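Local coordinates for bifunctional pinoresinol-lariciresinol reductase 1 (Thuja plicata, PDB 1QYD), which reduces pinoresinol to lariciresinol and (-)-lariciresinol on to (+)-secoisolariciresinol with NADPH, in plant lignan biosynthesis, at residues K216-R221 against N289-T294; I25-P30 against Y203-I208; P223-S228 against V303-Y308; L128-I133 against E264-R269. All blocks are in the same frame, centred on the assembly; numbering follows the deposited sequence.

Contact 1: K216-R221 against N289-T294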
loop_
_atom_site.group_PDB
_atom_site.type_symbol
_atom_site.label_atom_id
_atom_site.label_comp_id
_atom_site.label_asym_id
_atom_site.label_seq_id
_atom_site.Cartn_x
_atom_site.Cartn_y
_atom_site.Cartn_z
ATOM N N LYS A 216 12.244 -6.656 24.438
ATOM C CA LYS A 216 12.931 -7.722 23.741
ATOM C C LYS A 216 12.076 -8.394 22.659
ATOM O O LYS A 216 10.835 -8.412 22.723
ATOM C CB LYS A 216 13.361 -8.763 24.760
ATOM C CG LYS A 216 14.579 -8.450 25.617
ATOM C CD LYS A 216 14.967 -9.726 26.358
ATOM C CE LYS A 216 16.343 -9.701 27.030
ATOM N NZ LYS A 216 16.611 -10.885 27.836
ATOM N N THR A 217 12.767 -8.955 21.635
ATOM C CA THR A 217 12.116 -9.725 20.563
ATOM C C THR A 217 12.020 -11.165 21.053
ATOM O O THR A 217 12.982 -11.691 21.613
ATOM C CB THR A 217 12.916 -9.678 19.225
ATOM O OG1 THR A 217 13.042 -8.291 18.850
ATOM C CG2 THR A 217 12.215 -10.420 18.093
ATOM N N MET A 218 10.845 -11.801 20.922
ATOM C CA MET A 218 10.647 -13.160 21.394
ATOM C C MET A 218 10.567 -14.072 20.206
ATOM O O MET A 218 9.582 -14.040 19.475
ATOM C CB MET A 218 9.355 -13.293 22.196
ATOM C CG MET A 218 9.304 -14.691 22.766
ATOM S SD MET A 218 7.655 -15.153 23.303
ATOM C CE MET A 218 8.170 -15.536 24.920
ATOM N N TYR A 219 11.617 -14.858 19.994
ATOM C CA TYR A 219 11.681 -15.843 18.918
ATOM C C TYR A 219 11.113 -17.175 19.404
ATOM O O TYR A 219 11.322 -17.579 20.546
ATOM C CB TYR A 219 13.128 -16.056 18.474
ATOM C CG TYR A 219 13.834 -14.853 17.852
ATOM C CD1 TYR A 219 13.443 -14.383 16.602
ATOM C CD2 TYR A 219 14.884 -14.214 18.515
ATOM C CE1 TYR A 219 14.100 -13.288 16.028
ATOM C CE2 TYR A 219 15.539 -13.122 17.948
ATOM C CZ TYR A 219 15.145 -12.665 16.705
ATOM O OH TYR A 219 15.794 -11.592 16.125
ATOM N N ILE A 220 10.299 -17.870 18.616
ATOM C CA ILE A 220 9.888 -19.213 18.995
ATOM C C ILE A 220 10.732 -19.998 17.992
ATOM O O ILE A 220 10.666 -19.805 16.762
ATOM C CB ILE A 220 8.394 -19.439 18.764
ATOM C CG1 ILE A 220 7.510 -18.333 19.334
ATOM C CG2 ILE A 220 8.077 -20.742 19.474
ATOM C CD1 ILE A 220 5.996 -18.601 19.406
ATOM N N ARG A 221 11.641 -20.789 18.596
ATOM C CA ARG A 221 12.614 -21.586 17.848
ATOM C C ARG A 221 12.631 -22.998 18.365
ATOM O O ARG A 221 13.689 -23.409 18.846
ATOM C CB ARG A 221 14.040 -20.990 17.984
ATOM C CG ARG A 221 14.367 -20.003 16.901
ATOM C CD ARG A 221 15.781 -19.496 16.973
ATOM N NE ARG A 221 15.996 -18.658 15.798
ATOM C CZ ARG A 221 17.126 -17.977 15.566
ATOM N NH1 ARG A 221 18.183 -17.981 16.387
ATOM N NH2 ARG A 221 17.203 -17.296 14.437
ATOM N N ASN A 289 19.210 -8.138 22.683
ATOM C CA ASN A 289 17.878 -7.507 22.701
ATOM C C ASN A 289 16.832 -8.475 22.119
ATOM O O ASN A 289 16.080 -8.174 21.181
ATOM C CB ASN A 289 17.883 -6.176 21.862
ATOM C CG ASN A 289 18.129 -4.816 22.556
ATOM O OD1 ASN A 289 17.192 -4.093 22.918
ATOM N ND2 ASN A 289 19.376 -4.360 22.723
ATOM N N ALA A 290 16.784 -9.668 22.731
ATOM C CA ALA A 290 15.944 -10.774 22.308
ATOM C C ALA A 290 15.948 -11.962 23.249
ATOM O O ALA A 290 16.802 -12.023 24.124
ATOM C CB ALA A 290 16.390 -11.296 20.960
ATOM N N ILE A 291 14.955 -12.868 23.121
ATOM C CA ILE A 291 14.865 -14.139 23.841
ATOM C C ILE A 291 14.278 -15.257 22.961
ATOM O O ILE A 291 13.929 -15.032 21.801
ATOM C CB ILE A 291 13.962 -14.144 25.146
ATOM C CG1 ILE A 291 12.587 -13.558 24.924
ATOM C CG2 ILE A 291 14.723 -13.476 26.232
ATOM C CD1 ILE A 291 12.431 -12.070 24.688
ATOM N N GLU A 292 14.196 -16.493 23.491
ATOM C CA GLU A 292 13.576 -17.629 22.822
ATOM C C GLU A 292 12.371 -18.072 23.665
ATOM O O GLU A 292 12.494 -18.318 24.868
ATOM C CB GLU A 292 14.584 -18.770 22.708
ATOM C CG GLU A 292 14.293 -19.878 21.685
ATOM C CD GLU A 292 13.228 -20.928 22.004
ATOM O OE1 GLU A 292 12.108 -20.828 21.491
ATOM O OE2 GLU A 292 13.540 -21.859 22.742
ATOM N N ALA A 293 11.198 -18.239 23.049
ATOM C CA ALA A 293 9.988 -18.595 23.750
ATOM C C ALA A 293 9.973 -19.905 24.487
ATOM O O ALA A 293 9.386 -19.991 25.559
ATOM C CB ALA A 293 8.849 -18.610 22.785
ATOM N N THR A 294 10.666 -20.906 23.938
ATOM C CA THR A 294 10.703 -22.266 24.487
ATOM C C THR A 294 11.682 -22.457 25.627
ATOM O O THR A 294 11.400 -23.266 26.509
ATOM C CB THR A 294 11.011 -23.232 23.355
ATOM O OG1 THR A 294 10.006 -22.927 22.397
ATOM C CG2 THR A 294 11.030 -24.703 23.724
#

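Contact 2: I25-P30 against Y203-I208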
loop_
_atom_site.group_PDB
_atom_site.type_symbol
_atom_site.label_atom_id
_atom_site.label_comp_id
_atom_site.label_asym_id
_atom_site.label_seq_id
_atom_site.Cartn_x
_atom_site.Cartn_y
_atom_site.Cartn_z
ATOM N N ILE A 25 -8.017 -16.685 27.250
ATOM C CA ILE A 25 -9.113 -17.239 28.015
ATOM C C ILE A 25 -8.582 -18.482 28.718
ATOM O O ILE A 25 -8.458 -18.410 29.936
ATOM C CB ILE A 25 -10.295 -17.448 26.997
ATOM C CG1 ILE A 25 -10.689 -16.099 26.375
ATOM C CG2 ILE A 25 -11.552 -17.928 27.693
ATOM C CD1 ILE A 25 -11.864 -16.107 25.356
ATOM N N SER A 26 -8.077 -19.534 28.070
ATOM C CA SER A 26 -7.562 -20.719 28.778
ATOM C C SER A 26 -6.354 -20.573 29.720
ATOM O O SER A 26 -6.140 -21.468 30.540
ATOM C CB SER A 26 -7.234 -21.839 27.757
ATOM O OG SER A 26 -6.414 -21.429 26.678
ATOM N N LEU A 27 -5.540 -19.501 29.659
ATOM C CA LEU A 27 -4.437 -19.304 30.595
ATOM C C LEU A 27 -4.789 -18.261 31.639
ATOM O O LEU A 27 -3.903 -17.597 32.174
ATOM C CB LEU A 27 -3.168 -18.844 29.890
ATOM C CG LEU A 27 -2.429 -19.858 29.079
ATOM C CD1 LEU A 27 -1.302 -19.173 28.341
ATOM C CD2 LEU A 27 -1.952 -20.970 29.997
ATOM N N GLY A 28 -6.089 -18.089 31.912
ATOM C CA GLY A 28 -6.560 -17.237 32.989
ATOM C C GLY A 28 -6.725 -15.749 32.706
ATOM O O GLY A 28 -7.140 -15.057 33.635
ATOM N N HIS A 29 -6.470 -15.170 31.529
ATOM C CA HIS A 29 -6.663 -13.747 31.293
ATOM C C HIS A 29 -8.102 -13.330 31.031
ATOM O O HIS A 29 -8.747 -13.915 30.158
ATOM C CB HIS A 29 -5.801 -13.331 30.126
ATOM C CG HIS A 29 -4.381 -13.593 30.539
ATOM N ND1 HIS A 29 -3.914 -14.752 30.928
ATOM C CD2 HIS A 29 -3.389 -12.673 30.655
ATOM C CE1 HIS A 29 -2.672 -14.553 31.286
ATOM N NE2 HIS A 29 -2.350 -13.302 31.125
ATOM N N PRO A 30 -8.671 -12.359 31.778
ATOM C CA PRO A 30 -9.862 -11.609 31.362
ATOM C C PRO A 30 -9.611 -10.953 30.008
ATOM O O PRO A 30 -8.820 -10.017 29.854
ATOM C CB PRO A 30 -10.140 -10.605 32.505
ATOM C CG PRO A 30 -8.935 -10.714 33.424
ATOM C CD PRO A 30 -8.447 -12.148 33.214
ATOM N N TYR A 203 2.481 -19.275 23.757
ATOM C CA TYR A 203 3.710 -18.584 24.063
ATOM C C TYR A 203 3.560 -17.065 24.056
ATOM O O TYR A 203 4.399 -16.397 24.680
ATOM C CB TYR A 203 4.806 -18.977 23.057
ATOM C CG TYR A 203 5.435 -20.333 23.318
ATOM C CD1 TYR A 203 5.553 -21.270 22.278
ATOM C CD2 TYR A 203 5.854 -20.653 24.610
ATOM C CE1 TYR A 203 6.079 -22.530 22.527
ATOM C CE2 TYR A 203 6.381 -21.911 24.859
ATOM C CZ TYR A 203 6.484 -22.838 23.821
ATOM O OH TYR A 203 6.963 -24.093 24.120
ATOM N N THR A 204 2.569 -16.468 23.347
ATOM C CA THR A 204 2.438 -15.024 23.415
ATOM C C THR A 204 1.670 -14.651 24.667
ATOM O O THR A 204 1.970 -13.579 25.187
ATOM C CB THR A 204 1.704 -14.360 22.209
ATOM O OG1 THR A 204 0.420 -14.908 22.139
ATOM C CG2 THR A 204 2.357 -14.615 20.895
ATOM N N ILE A 205 0.737 -15.456 25.218
ATOM C CA ILE A 205 0.093 -15.033 26.446
ATOM C C ILE A 205 0.980 -15.254 27.673
ATOM O O ILE A 205 0.783 -14.636 28.728
ATOM C CB ILE A 205 -1.285 -15.746 26.527
ATOM C CG1 ILE A 205 -2.242 -14.883 25.758
ATOM C CG2 ILE A 205 -1.911 -15.803 27.894
ATOM C CD1 ILE A 205 -2.067 -14.989 24.236
ATOM N N LYS A 206 2.001 -16.103 27.525
ATOM C CA LYS A 206 3.030 -16.287 28.549
ATOM C C LYS A 206 4.157 -15.223 28.510
ATOM O O LYS A 206 4.856 -15.041 29.502
ATOM C CB LYS A 206 3.636 -17.684 28.401
ATOM C CG LYS A 206 2.594 -18.770 28.650
ATOM C CD LYS A 206 3.263 -20.022 29.164
ATOM C CE LYS A 206 2.154 -20.894 29.677
ATOM N NZ LYS A 206 2.610 -21.710 30.765
ATOM N N SER A 207 4.391 -14.505 27.395
ATOM C CA SER A 207 5.340 -13.417 27.350
ATOM C C SER A 207 4.805 -12.187 28.085
ATOM O O SER A 207 5.528 -11.537 28.830
ATOM C CB SER A 207 5.633 -13.017 25.919
ATOM O OG SER A 207 4.487 -12.653 25.160
ATOM N N ILE A 208 3.510 -11.956 27.830
ATOM C CA ILE A 208 2.634 -10.861 28.200
ATOM C C ILE A 208 2.982 -10.022 29.397
ATOM O O ILE A 208 3.091 -8.801 29.294
ATOM C CB ILE A 208 1.226 -11.514 28.293
ATOM C CG1 ILE A 208 0.598 -11.289 26.949
ATOM C CG2 ILE A 208 0.297 -10.943 29.340
ATOM C CD1 ILE A 208 -0.911 -11.643 26.912
#

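Contact 3: P223-S228 against V303-Y308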
loop_
_atom_site.group_PDB
_atom_site.type_symbol
_atom_site.label_atom_id
_atom_site.label_comp_id
_atom_site.label_asym_id
_atom_site.label_seq_id
_atom_site.Cartn_x
_atom_site.Cartn_y
_atom_site.Cartn_z
ATOM N N PRO A 223 13.276 -26.434 19.513
ATOM C CA PRO A 223 14.485 -27.150 19.090
ATOM C C PRO A 223 14.221 -28.214 18.008
ATOM O O PRO A 223 14.787 -28.181 16.908
ATOM C CB PRO A 223 15.000 -27.695 20.399
ATOM C CG PRO A 223 14.465 -26.749 21.469
ATOM C CD PRO A 223 13.084 -26.461 20.969
ATOM N N MET A 224 13.230 -29.067 18.323
ATOM C CA MET A 224 12.804 -30.181 17.481
ATOM C C MET A 224 12.286 -29.838 16.084
ATOM O O MET A 224 12.434 -30.631 15.138
ATOM C CB MET A 224 11.717 -30.988 18.195
ATOM C CG MET A 224 12.311 -31.857 19.291
ATOM S SD MET A 224 11.206 -33.125 19.976
ATOM C CE MET A 224 11.285 -34.299 18.647
ATOM N N ASN A 225 11.686 -28.646 15.971
ATOM C CA ASN A 225 11.132 -28.206 14.721
ATOM C C ASN A 225 12.064 -27.266 14.001
ATOM O O ASN A 225 11.564 -26.440 13.242
ATOM C CB ASN A 225 9.811 -27.513 14.945
ATOM C CG ASN A 225 8.778 -28.306 15.734
ATOM O OD1 ASN A 225 9.071 -29.324 16.379
ATOM N ND2 ASN A 225 7.540 -27.795 15.687
ATOM N N ILE A 226 13.410 -27.296 14.186
ATOM C CA ILE A 226 14.276 -26.483 13.314
ATOM C C ILE A 226 14.707 -27.410 12.164
ATOM O O ILE A 226 15.790 -28.021 12.079
ATOM C CB ILE A 226 15.512 -25.969 14.047
ATOM C CG1 ILE A 226 15.149 -25.181 15.304
ATOM C CG2 ILE A 226 16.266 -25.104 13.032
ATOM C CD1 ILE A 226 16.245 -25.058 16.376
ATOM N N LEU A 227 13.757 -27.468 11.232
ATOM C CA LEU A 227 13.837 -28.400 10.143
ATOM C C LEU A 227 13.836 -27.781 8.768
ATOM O O LEU A 227 13.188 -26.780 8.463
ATOM C CB LEU A 227 12.684 -29.355 10.289
ATOM C CG LEU A 227 12.538 -30.064 11.604
ATOM C CD1 LEU A 227 11.205 -30.750 11.676
ATOM C CD2 LEU A 227 13.683 -30.995 11.760
ATOM N N SER A 228 14.618 -28.460 7.938
ATOM C CA SER A 228 14.730 -28.097 6.548
ATOM C C SER A 228 13.464 -28.506 5.813
ATOM O O SER A 228 12.594 -29.161 6.392
ATOM C CB SER A 228 15.981 -28.779 5.944
ATOM O OG SER A 228 16.075 -30.208 5.921
ATOM N N VAL A 303 4.257 -28.902 19.975
ATOM C CA VAL A 303 3.939 -29.889 18.971
ATOM C C VAL A 303 5.022 -29.894 17.907
ATOM O O VAL A 303 5.497 -28.871 17.402
ATOM C CB VAL A 303 2.555 -29.526 18.429
ATOM C CG1 VAL A 303 2.211 -30.190 17.133
ATOM C CG2 VAL A 303 1.571 -30.021 19.455
ATOM N N THR A 304 5.430 -31.132 17.652
ATOM C CA THR A 304 6.441 -31.449 16.652
ATOM C C THR A 304 5.734 -31.613 15.302
ATOM O O THR A 304 4.503 -31.768 15.253
ATOM C CB THR A 304 7.181 -32.735 17.109
ATOM O OG1 THR A 304 6.321 -33.871 17.064
ATOM C CG2 THR A 304 7.640 -32.560 18.544
ATOM N N MET A 305 6.472 -31.535 14.181
ATOM C CA MET A 305 5.851 -31.689 12.869
ATOM C C MET A 305 5.428 -33.128 12.531
ATOM O O MET A 305 4.773 -33.414 11.547
ATOM C CB MET A 305 6.814 -31.157 11.840
ATOM C CG MET A 305 7.207 -29.750 12.187
ATOM S SD MET A 305 5.697 -28.832 12.534
ATOM C CE MET A 305 5.290 -28.629 10.845
ATOM N N ASP A 306 5.808 -34.062 13.383
ATOM C CA ASP A 306 5.457 -35.458 13.364
ATOM C C ASP A 306 4.070 -35.481 13.945
ATOM O O ASP A 306 3.133 -35.917 13.297
ATOM C CB ASP A 306 6.455 -36.224 14.234
ATOM C CG ASP A 306 7.884 -36.255 13.672
ATOM O OD1 ASP A 306 8.582 -35.232 13.674
ATOM O OD2 ASP A 306 8.297 -37.317 13.197
ATOM N N SER A 307 3.876 -34.956 15.143
ATOM C CA SER A 307 2.559 -34.935 15.738
ATOM C C SER A 307 1.558 -33.999 15.049
ATOM O O SER A 307 0.357 -34.286 15.027
ATOM C CB SER A 307 2.795 -34.606 17.191
ATOM O OG SER A 307 3.711 -35.579 17.702
ATOM N N TYR A 308 2.029 -32.900 14.448
ATOM C CA TYR A 308 1.195 -32.021 13.639
ATOM C C TYR A 308 0.840 -32.699 12.312
ATOM O O TYR A 308 -0.327 -32.689 11.912
ATOM C CB TYR A 308 1.915 -30.710 13.349
ATOM C CG TYR A 308 0.999 -29.629 12.775
ATOM C CD1 TYR A 308 0.360 -28.768 13.652
ATOM C CD2 TYR A 308 0.772 -29.487 11.399
ATOM C CE1 TYR A 308 -0.498 -27.783 13.190
ATOM C CE2 TYR A 308 -0.092 -28.485 10.924
ATOM C CZ TYR A 308 -0.722 -27.640 11.837
ATOM O OH TYR A 308 -1.584 -26.643 11.418
#

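Contact 4: L128-I133 against E264-R269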
loop_
_atom_site.group_PDB
_atom_site.type_symbol
_atom_site.label_atom_id
_atom_site.label_comp_id
_atom_site.label_asym_id
_atom_site.label_seq_id
_atom_site.Cartn_x
_atom_site.Cartn_y
_atom_site.Cartn_z
ATOM N N LEU A 128 14.075 -9.483 -1.332
ATOM C CA LEU A 128 13.665 -9.304 -2.714
ATOM C C LEU A 128 12.287 -8.650 -2.637
ATOM O O LEU A 128 11.493 -8.959 -1.746
ATOM C CB LEU A 128 13.526 -10.653 -3.445
ATOM C CG LEU A 128 14.637 -11.719 -3.502
ATOM C CD1 LEU A 128 13.988 -13.102 -3.634
ATOM C CD2 LEU A 128 15.610 -11.414 -4.634
ATOM N N GLN A 129 11.992 -7.728 -3.551
ATOM C CA GLN A 129 10.714 -7.026 -3.627
ATOM C C GLN A 129 9.685 -7.945 -4.326
ATOM O O GLN A 129 10.144 -8.943 -4.912
ATOM C CB GLN A 129 10.940 -5.703 -4.409
ATOM C CG GLN A 129 12.194 -4.839 -4.096
ATOM C CD GLN A 129 13.568 -5.463 -4.436
ATOM O OE1 GLN A 129 13.840 -5.906 -5.564
ATOM N NE2 GLN A 129 14.470 -5.543 -3.448
ATOM N N PRO A 130 8.321 -7.769 -4.342
ATOM C CA PRO A 130 7.498 -6.728 -3.708
ATOM C C PRO A 130 7.281 -6.891 -2.224
ATOM O O PRO A 130 7.271 -5.882 -1.515
ATOM C CB PRO A 130 6.170 -6.749 -4.410
ATOM C CG PRO A 130 6.388 -7.577 -5.636
ATOM C CD PRO A 130 7.406 -8.584 -5.139
ATOM N N GLY A 131 7.098 -8.171 -1.820
ATOM C CA GLY A 131 6.886 -8.676 -0.458
ATOM C C GLY A 131 7.892 -8.263 0.613
ATOM O O GLY A 131 7.927 -8.801 1.717
ATOM N N SER A 132 8.740 -7.308 0.238
ATOM C CA SER A 132 9.644 -6.561 1.088
ATOM C C SER A 132 8.827 -5.499 1.871
ATOM O O SER A 132 9.270 -5.041 2.920
ATOM C CB SER A 132 10.669 -5.970 0.139
ATOM O OG SER A 132 11.634 -5.218 0.833
ATOM N N ILE A 133 7.625 -5.106 1.377
ATOM C CA ILE A 133 6.621 -4.190 1.947
ATOM C C ILE A 133 6.126 -4.578 3.332
ATOM O O ILE A 133 5.957 -3.750 4.215
ATOM C CB ILE A 133 5.476 -4.127 0.899
ATOM C CG1 ILE A 133 5.498 -2.715 0.345
ATOM C CG2 ILE A 133 4.093 -4.501 1.433
ATOM C CD1 ILE A 133 4.890 -1.582 1.223
ATOM N N GLU A 264 1.143 -10.227 -4.823
ATOM C CA GLU A 264 0.455 -11.254 -4.040
ATOM C C GLU A 264 0.958 -12.632 -4.420
ATOM O O GLU A 264 0.914 -13.542 -3.593
ATOM C CB GLU A 264 -1.092 -11.282 -4.209
ATOM C CG GLU A 264 -1.920 -10.230 -3.460
ATOM C CD GLU A 264 -2.017 -10.461 -1.953
ATOM O OE1 GLU A 264 -1.088 -10.054 -1.248
ATOM O OE2 GLU A 264 -3.012 -11.037 -1.489
ATOM N N GLU A 265 1.434 -12.784 -5.664
ATOM C CA GLU A 265 1.973 -14.031 -6.213
ATOM C C GLU A 265 3.483 -13.941 -6.166
ATOM O O GLU A 265 4.123 -14.969 -5.979
ATOM C CB GLU A 265 1.494 -14.213 -7.657
ATOM C CG GLU A 265 1.389 -15.637 -8.227
ATOM C CD GLU A 265 0.229 -15.834 -9.216
ATOM O OE1 GLU A 265 -0.282 -16.950 -9.281
ATOM O OE2 GLU A 265 -0.170 -14.886 -9.903
ATOM N N LYS A 266 4.061 -12.750 -6.362
ATOM C CA LYS A 266 5.475 -12.611 -6.120
ATOM C C LYS A 266 5.756 -11.986 -4.761
ATOM O O LYS A 266 6.878 -11.570 -4.489
ATOM C CB LYS A 266 6.139 -11.785 -7.201
ATOM C CG LYS A 266 5.463 -10.547 -7.690
ATOM C CD LYS A 266 6.540 -9.792 -8.435
ATOM C CE LYS A 266 5.938 -8.815 -9.439
ATOM N NZ LYS A 266 5.499 -9.517 -10.639
ATOM N N ILE A 267 4.746 -11.873 -3.884
ATOM C CA ILE A 267 4.942 -11.465 -2.490
ATOM C C ILE A 267 5.115 -12.778 -1.759
ATOM O O ILE A 267 6.038 -12.890 -0.963
ATOM C CB ILE A 267 3.722 -10.741 -1.851
ATOM C CG1 ILE A 267 3.592 -9.351 -2.408
ATOM C CG2 ILE A 267 3.899 -10.610 -0.330
ATOM C CD1 ILE A 267 2.326 -8.688 -1.820
ATOM N N VAL A 268 4.249 -13.771 -2.002
ATOM C CA VAL A 268 4.373 -15.073 -1.360
ATOM C C VAL A 268 5.629 -15.789 -1.812
ATOM O O VAL A 268 6.264 -16.478 -1.018
ATOM C CB VAL A 268 3.122 -15.984 -1.634
ATOM C CG1 VAL A 268 1.913 -15.210 -1.102
ATOM C CG2 VAL A 268 2.939 -16.377 -3.106
ATOM N N ARG A 269 5.963 -15.632 -3.098
ATOM C CA ARG A 269 7.260 -16.044 -3.620
ATOM C C ARG A 269 8.160 -14.874 -3.215
ATOM O O ARG A 269 7.711 -13.740 -3.325
ATOM C CB ARG A 269 7.193 -16.216 -5.158
ATOM C CG ARG A 269 6.378 -17.455 -5.585
ATOM C CD ARG A 269 6.357 -17.779 -7.077
ATOM N NE ARG A 269 5.375 -18.840 -7.347
ATOM C CZ ARG A 269 4.405 -18.737 -8.281
ATOM N NH1 ARG A 269 4.267 -17.654 -9.058
ATOM N NH2 ARG A 269 3.474 -19.683 -8.396
#

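Contact 1: K216-R221 against N289-T294
Thr-217 and Tyr-219 pair with Ile-291 and Ala-293 through backbone hydrogen bonds in parallel register. Ile-291 N donates to Thr-217 O (2.7 Å). Tyr-219 N donates to Ile-291 O (2.9 Å). Ala-293 N donates to Tyr-219 O, while the bond from Thr-217 N to Asn-289 O is weak. The short strand axes lie 24° from parallel.

Side-chain hydrogen bonds gather on Glu-292. Its chain bends at chi2 (-76°), which brings OE1 to three donors. Arg-221 N (2.9 Å from OE1) and Thr-294 N (2.8 Å from OE1) both come from out of the carboxylate plane, and Thr-294 OG1 meets the syn lone pair of OE1. The bond from Thr-294 N makes Glu-292 the N-cap of helix 293-296. With an alanine here, Arg-221 N would probably lose its acceptor and the helix its cap.

Strand 217-219 is the middle of a small parallel sheet, between 154-156 and 290-292, separate from the larger Rossmann sheet.

Apolar contacts line both faces. On the face of Met-218 and Ile-291, Met-218 SD meets Ala-293 CB at 3.7 Å. On that of Thr-217, Tyr-219 and Ala-290, Tyr-219 CE2 touches Ala-290 CB at 3.6 Å. Past the strand, Ile-220 CG1 packs on Ala-293 CB. The extended Lys-216 chain lies across Ile-291, with Lys-216 CB 3.4 Å from Ile-291 CD1. The Arg-221 guanidinium turns away to Phe-284 O and Leu-281 O.

Contact 2: I25-P30 against Y203-I208
Ile-205 carries most of this contact through one methyl, CG2, which touches both Leu-27 and His-29. Here the end of helix 197-207 packs on the C-terminal end of helix 17-26 and the turn after it. CG2 is anti to the backbone N of Ile-205, and this turns it to the segment 25-30. It sits over one face of the His-29 imidazole, 3.9 Å from the ring centroid and 21° off the ring normal. This is a CH-pi contact, displaced toward the rim near His-29 CE1. The same Ile-205 CG2 lies 3.5 Å from Leu-27 CD1. Ile-205 also packs on Ile-20 and Ala-23 of helix 17-26.

Lys-206 comes next and lends only its chain. Lys-206 CG lies 3.9 Å from Leu-27 CD1. Its NZ forms a salt bridge with Glu-299.

Ile-208 closes the segment. Ile-208 CG2 is 4.0 Å from His-29 NE2, and its side chain also touches Val-79 and Ile-81 of the Rossmann sheet. The imidazole is held lightly from its own side by a weak bond from His-29 ND1 to Leu-27 O. Were the His-29 ring replaced by a serine, Ile-205 CG2 would probably lose the face it rests on, and a gap would be likely beside Ile-208.

Leu-27 and His-29 flank Gly-28, whose positive phi (85°) makes it the C-prime residue of a Schellman motif. His-29 N bonds back to Ser-24 O and Gly-28 N to Ile-25 O. The motif ends helix 17-26, the first crossover helix of the Rossmann fold, which starts at the glycine-rich loop inferred to bind NADP(+).

Contact 3: P223-S228 against V303-Y308
Asn-225 and Val-303 make the one hydrogen bond between these segments. The Asn-225 side chain can be followed outward. CB points toward segment 303-308. CG sits anti to the carbonyl carbon, and this chi1 of -54° carries the amide to the backbone of Val-303 and Thr-304, just ahead of helix 305-309. Asn-225 CG is 3.7 Å from Val-303 O. On one branch, Asn-225 OD1 rests 3.4 Å from Thr-304 CA. On the other, Asn-225 ND2 donates to Val-303 O at 2.9 Å. The bond is nearly straight, with 169° at the hydrogen, and it lies in the carbonyl plane of Val-303 and close to the amide plane of Asn-225. ND2 also donates to Trp-194 O, and these bonds fix which way the amide is flipped. Met-305 SD lies 3.8 Å from Asn-225 ND2, and the Met-305 and Asn-225 side chains cross at about a right angle.

The arrangement joins strand 226-228, outermost in a small mixed sheet of this chain, and the residues leading into it to the C-terminal helix 305-309. Thr-304 is the N-cap of that helix. Thr-304 OG1 takes a bond from Ser-307 N at 3.3 Å and another from Ser-307 OG. Val-303 O, bound by Asn-225, comes just before this cap. On the other segment, Ile-226 forms the centre of an inverse gamma turn directly after Asn-225.

Apolar contacts lie beside the amide. Met-224 SD meets Thr-304 CG2 at 3.9 Å. Leu-227 CD1 approaches Met-305 CG at 4.2 Å. Leu-227 and Met-305 both also pack on Ile-235 of helix 229-241.

Contact 4: L128-I133 against E264-R269
Pro-130 and Gly-131 pack on Lys-266 and Ile-267 in a purely van der Waals contact, without a hydrogen bond between the segments. It lies where the loop leading to helix 133-147 meets the short, weakly bonded helix 265-268.

The Pro-130 ring, which follows a cis peptide bond, lies against the aliphatic part of Lys-266. Pro-130 CG is 3.6 Å from Lys-266 CD. Lys-266 CG stands between the backbone N and the carbonyl carbon (chi1 43°), which holds the chain beside the ring. NZ bends away at chi4 to weak bonds with Lys-259 O and Met-258 O.

Gly-131 CA comes to 4.0 Å from Ile-267 CA. The lack of a side chain on Gly-131 allows this approach, since a CB would point at the other segment and fall about 2.8 Å from Ile-267 O. Ile-267 CG2 lies 3.6 Å from Gly-131 CA. At the outer end, Gln-129 packs on Lys-98 of the second subunit.

Pro-130 to Ile-133 form a type I turn that runs straight into helix 133-147. The contact lies near the inferred active site, joining the loop before the helix of Lys-138, the inferred proton acceptor, to the segment before His-271, an inferred substrate-binding residue.

From the N terminus, contact 2 opens first, at the end of helix 17-26. Contact 4 opens before helix 133-147. Residues 203-208 close contact 2. Contacts 1 and 3 open at 216-221 and 223-228. Residues 264-269 close contact 4, 289-294 contact 1, and 303-308 contact 3. Contact 4 therefore crosses all the others, contacts 1 and 3 cross, contact 2 precedes both, and none nests. Contacts 1 and 2 touch through Met-218 and Tyr-203, linking the small parallel sheet to helix 197-207, which packs against helix 17-26. Contact 3 ties the region of strand 226-228 to helix 305-309 and touches contact 1. Contact 4, standing apart, ties the loop before helix 133-147 to helix 265-268.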